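Local coordinates for siderophore-interacting protein (Aeromonas hydrophila, PDB 6K2L) that binds flavin-adenine dinucleotide and probably reduces ferric siderophores to release their iron, at residues A[197-211]-A[223-236]. The protein carries 1 engineered substitution. Numbering follows the deposited sequence.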
# COMPACT_ATOMS: atom_id res chain seq x y z
N THR A 197 3.08 -1.93 31.41
CA THR A 197 3.96 -1.58 30.30
C THR A 197 5.43 -1.85 30.58
O THR A 197 6.22 -1.94 29.64
CB THR A 197 3.83 -0.09 29.94
OG1 THR A 197 4.28 0.71 31.05
CG2 THR A 197 2.40 0.27 29.58
N ALA A 198 5.80 -1.97 31.85
CA ALA A 198 7.22 -2.01 32.20
C ALA A 198 7.98 -3.14 31.53
O ALA A 198 9.10 -2.87 31.07
CB ALA A 198 7.39 -2.07 33.73
N PRO A 199 7.48 -4.39 31.42
CA PRO A 199 8.28 -5.40 30.67
C PRO A 199 8.60 -4.95 29.25
O PRO A 199 9.78 -4.93 28.86
CB PRO A 199 7.39 -6.65 30.71
CG PRO A 199 6.47 -6.44 31.89
CD PRO A 199 6.21 -4.96 31.91
N LEU A 200 7.58 -4.56 28.46
CA LEU A 200 7.83 -4.05 27.12
C LEU A 200 8.88 -2.94 27.13
O LEU A 200 9.81 -2.97 26.32
CB LEU A 200 6.53 -3.54 26.48
CG LEU A 200 6.56 -3.30 24.96
CD1 LEU A 200 5.19 -3.55 24.35
CD2 LEU A 200 7.03 -1.90 24.60
N VAL A 201 8.73 -1.95 28.01
CA VAL A 201 9.59 -0.77 27.96
C VAL A 201 11.02 -1.12 28.33
O VAL A 201 11.96 -0.69 27.66
CB VAL A 201 9.07 0.37 28.86
CG1 VAL A 201 9.97 1.60 28.73
CG2 VAL A 201 7.67 0.73 28.45
N GLU A 202 11.20 -1.91 29.39
CA GLU A 202 12.51 -2.45 29.70
C GLU A 202 13.12 -3.15 28.49
O GLU A 202 14.27 -2.87 28.12
CB GLU A 202 12.43 -3.42 30.88
CG GLU A 202 13.74 -4.14 31.13
CD GLU A 202 13.89 -4.70 32.55
OE1 GLU A 202 13.44 -5.85 32.81
OE2 GLU A 202 14.48 -4.00 33.41
N TYR A 203 12.35 -4.03 27.83
CA TYR A 203 12.91 -4.80 26.72
C TYR A 203 13.32 -3.89 25.58
O TYR A 203 14.41 -4.06 25.01
CB TYR A 203 11.91 -5.82 26.21
CG TYR A 203 12.13 -6.25 24.78
CD1 TYR A 203 13.10 -7.20 24.46
CD2 TYR A 203 11.38 -5.69 23.74
CE1 TYR A 203 13.31 -7.62 23.14
CE2 TYR A 203 11.57 -6.09 22.43
CZ TYR A 203 12.53 -7.07 22.14
OH TYR A 203 12.71 -7.47 20.84
N PHE A 204 12.48 -2.92 25.22
CA PHE A 204 12.77 -2.08 24.07
C PHE A 204 13.89 -1.11 24.36
O PHE A 204 14.63 -0.74 23.44
CB PHE A 204 11.55 -1.29 23.59
CG PHE A 204 11.48 -1.17 22.08
CD1 PHE A 204 10.85 -2.15 21.33
CD2 PHE A 204 12.09 -0.11 21.42
CE1 PHE A 204 10.80 -2.08 19.94
CE2 PHE A 204 12.05 -0.02 20.04
CZ PHE A 204 11.40 -1.02 19.29
N THR A 205 14.03 -0.67 25.62
CA THR A 205 15.14 0.21 25.94
C THR A 205 16.46 -0.55 25.98
O THR A 205 17.51 0.05 25.74
CB THR A 205 14.87 0.94 27.27
OG1 THR A 205 14.56 -0.01 28.30
CG2 THR A 205 13.69 1.92 27.11
N SER A 206 16.43 -1.88 26.27
CA SER A 206 17.63 -2.70 26.19
C SER A 206 18.19 -2.87 24.77
O SER A 206 19.35 -3.27 24.63
CB SER A 206 17.39 -4.10 26.78
OG SER A 206 16.70 -4.97 25.89
N LEU A 207 17.39 -2.61 23.70
CA LEU A 207 17.90 -2.90 22.37
C LEU A 207 18.81 -1.78 21.86
O LEU A 207 18.52 -0.60 22.06
CB LEU A 207 16.77 -3.11 21.36
CG LEU A 207 15.61 -4.03 21.71
CD1 LEU A 207 14.37 -3.62 20.90
CD2 LEU A 207 15.94 -5.51 21.51
N PRO A 208 19.91 -2.12 21.19
CA PRO A 208 20.71 -1.10 20.53
C PRO A 208 19.97 -0.51 19.33
O PRO A 208 19.49 -1.24 18.46
CB PRO A 208 21.97 -1.86 20.09
CG PRO A 208 21.49 -3.27 19.93
CD PRO A 208 20.46 -3.47 21.01
N LEU A 209 19.92 0.81 19.27
CA LEU A 209 19.17 1.51 18.24
C LEU A 209 20.11 2.29 17.33
O LEU A 209 21.06 2.92 17.80
CB LEU A 209 18.14 2.47 18.87
CG LEU A 209 17.21 1.88 19.94
CD1 LEU A 209 16.57 2.98 20.76
CD2 LEU A 209 16.17 0.96 19.31
N GLU A 210 19.84 2.24 16.04
CA GLU A 210 20.53 3.08 15.08
C GLU A 210 19.93 4.48 15.08
O GLU A 210 18.71 4.63 14.96
CB GLU A 210 20.42 2.47 13.70
CG GLU A 210 21.11 1.13 13.64
CD GLU A 210 22.63 1.26 13.55
OE1 GLU A 210 23.08 2.33 13.07
OE2 GLU A 210 23.34 0.31 13.96
N GLU A 211 20.77 5.50 15.21
CA GLU A 211 20.26 6.86 15.17
C GLU A 211 20.30 7.45 13.77
O GLU A 211 19.68 8.49 13.55
CB GLU A 211 21.03 7.77 16.13
CG GLU A 211 22.44 8.11 15.70
CD GLU A 211 23.24 8.69 16.84
OE1 GLU A 211 22.99 9.87 17.19
OE2 GLU A 211 24.10 7.98 17.40
N GLY A 223 0.81 5.35 27.72
CA GLY A 223 1.87 4.74 28.51
C GLY A 223 2.87 3.88 27.77
O GLY A 223 3.77 3.30 28.38
N LEU A 224 2.70 3.72 26.46
CA LEU A 224 3.74 3.20 25.59
C LEU A 224 4.43 4.31 24.81
O LEU A 224 5.66 4.33 24.70
CB LEU A 224 3.17 2.17 24.61
CG LEU A 224 2.60 0.88 25.20
CD1 LEU A 224 1.61 0.29 24.22
CD2 LEU A 224 3.70 -0.11 25.49
N VAL A 225 3.64 5.25 24.26
CA VAL A 225 4.21 6.26 23.37
C VAL A 225 5.16 7.17 24.12
O VAL A 225 6.26 7.48 23.64
CB VAL A 225 3.10 7.07 22.69
CG1 VAL A 225 3.70 8.26 21.95
CG2 VAL A 225 2.32 6.18 21.75
N VAL A 226 4.77 7.61 25.31
CA VAL A 226 5.52 8.66 25.99
C VAL A 226 6.87 8.15 26.53
O VAL A 226 7.91 8.78 26.26
CB VAL A 226 4.65 9.30 27.07
CG1 VAL A 226 5.51 10.09 28.04
CG2 VAL A 226 3.60 10.19 26.39
N PRO A 227 6.92 7.05 27.28
CA PRO A 227 8.24 6.57 27.72
C PRO A 227 9.17 6.28 26.56
O PRO A 227 10.37 6.56 26.68
CB PRO A 227 7.91 5.30 28.53
CG PRO A 227 6.52 4.92 28.16
CD PRO A 227 5.83 6.22 27.83
N MET A 228 8.67 5.74 25.45
CA MET A 228 9.55 5.44 24.32
C MET A 228 10.08 6.70 23.66
O MET A 228 11.27 6.78 23.34
CB MET A 228 8.83 4.55 23.29
CG MET A 228 8.47 3.12 23.78
SD MET A 228 9.80 2.22 24.62
CE MET A 228 11.15 2.39 23.43
N ARG A 229 9.22 7.70 23.44
CA ARG A 229 9.71 8.94 22.86
C ARG A 229 10.75 9.58 23.76
O ARG A 229 11.75 10.13 23.28
CB ARG A 229 8.56 9.92 22.61
CG ARG A 229 9.05 11.31 22.17
CD ARG A 229 7.91 12.22 21.77
NE ARG A 229 7.26 12.82 22.94
CZ ARG A 229 6.26 13.69 22.88
NH1 ARG A 229 5.76 14.08 21.71
NH2 ARG A 229 5.74 14.17 24.00
N ARG A 230 10.55 9.50 25.08
CA ARG A 230 11.56 10.09 25.94
C ARG A 230 12.86 9.31 25.89
O ARG A 230 13.94 9.91 25.88
CB ARG A 230 11.03 10.21 27.36
CG ARG A 230 11.59 11.40 28.10
CD ARG A 230 11.34 11.26 29.57
NE ARG A 230 9.97 11.66 29.91
CZ ARG A 230 8.97 10.82 30.15
NH1 ARG A 230 9.17 9.50 30.06
NH2 ARG A 230 7.77 11.30 30.48
N HIS A 231 12.79 7.98 25.87
CA HIS A 231 14.01 7.20 25.72
C HIS A 231 14.79 7.62 24.49
O HIS A 231 16.01 7.84 24.55
CB HIS A 231 13.69 5.72 25.65
CG HIS A 231 14.90 4.86 25.45
ND1 HIS A 231 15.08 4.07 24.33
CD2 HIS A 231 16.01 4.70 26.21
CE1 HIS A 231 16.24 3.44 24.43
NE2 HIS A 231 16.82 3.81 25.55
N VAL A 232 14.10 7.75 23.35
CA VAL A 232 14.77 8.21 22.13
C VAL A 232 15.33 9.62 22.29
O VAL A 232 16.40 9.92 21.75
CB VAL A 232 13.80 8.12 20.93
CG1 VAL A 232 14.37 8.78 19.68
CG2 VAL A 232 13.46 6.65 20.65
N ARG A 233 14.64 10.49 23.01
CA ARG A 233 15.19 11.82 23.20
C ARG A 233 16.37 11.85 24.17
O ARG A 233 17.21 12.75 24.06
CB ARG A 233 14.08 12.79 23.65
CG ARG A 233 13.24 13.33 22.49
CD ARG A 233 11.86 13.68 23.01
NE ARG A 233 11.11 14.63 22.20
CZ ARG A 233 10.03 15.27 22.65
NH1 ARG A 233 9.62 15.08 23.90
NH2 ARG A 233 9.37 16.12 21.86
N ARG A 234 16.49 10.88 25.08
CA ARG A 234 17.60 10.91 26.03
C ARG A 234 18.85 10.18 25.54
O ARG A 234 19.96 10.69 25.69
CB ARG A 234 17.15 10.35 27.39
CG ARG A 234 15.97 11.15 27.97
CD ARG A 234 15.69 10.79 29.41
NE ARG A 234 16.61 11.46 30.32
CZ ARG A 234 17.45 10.84 31.14
NH1 ARG A 234 17.45 9.51 31.18
NH2 ARG A 234 18.27 11.54 31.93
N THR A 235 18.71 8.99 24.95
CA THR A 235 19.91 8.22 24.66
C THR A 235 20.42 8.38 23.23
O THR A 235 21.45 7.78 22.88
CB THR A 235 19.67 6.73 24.94
OG1 THR A 235 20.90 6.01 24.73
CG2 THR A 235 18.61 6.17 24.02
N LEU A 236 19.74 9.16 22.39
CA LEU A 236 20.14 9.32 21.00
C LEU A 236 19.71 10.71 20.56
O LEU A 236 18.93 11.38 21.24
CB LEU A 236 19.50 8.23 20.11
CG LEU A 236 19.77 6.73 20.33
CD1 LEU A 236 18.45 5.99 20.47
CD2 LEU A 236 20.54 6.18 19.17
O HOH W 1 4.41 3.50 30.76
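Met228 of helix 223-235 crosses Phe204 of helix 198-205 at about a right angle, its chain bent at chi2 and chi3, with Met228 CE 3.3 Å from Phe204 CD2 and oblique to the ring. Met228 SD lies 5.4 Å from the centroid of the Phe204 ring, also obliquely, in a Met-aromatic contact, and the Val201 and Met228 side chains run past each other in opposite directions. The imidazole of His231 is sandwiched: Thr205 CG2 sits over the centre of one face in a CH-pi contact, 3.6 Å from the ring centroid, while Thr235 CG2 covers the opposite face nearer the rim. His231 CG is anti to the backbone N (chi1 178°), which sets the ring under the Thr205 methyl. Past the end of the first helix, Leu209 CD1 touches both His231 CE1 and, at 3.6 Å, Leu236 CD1. Toward the helix starts, Leu200 CD2 meets Leu224 CD2 at 3.9 Å, and Thr197 CG2 lies 3.5 Å from Gly223 O. No direct hydrogen bond joins the segments. The axes of 198-205 and 223-235 share one N-to-C sense, tilted by 26°; Leu200 and Phe204 reach Val142 and Met228 reaches Phe218, so this is a helix pair packed on one side of the parallel sheet in the NAD-ferredoxin-reductase-like domain.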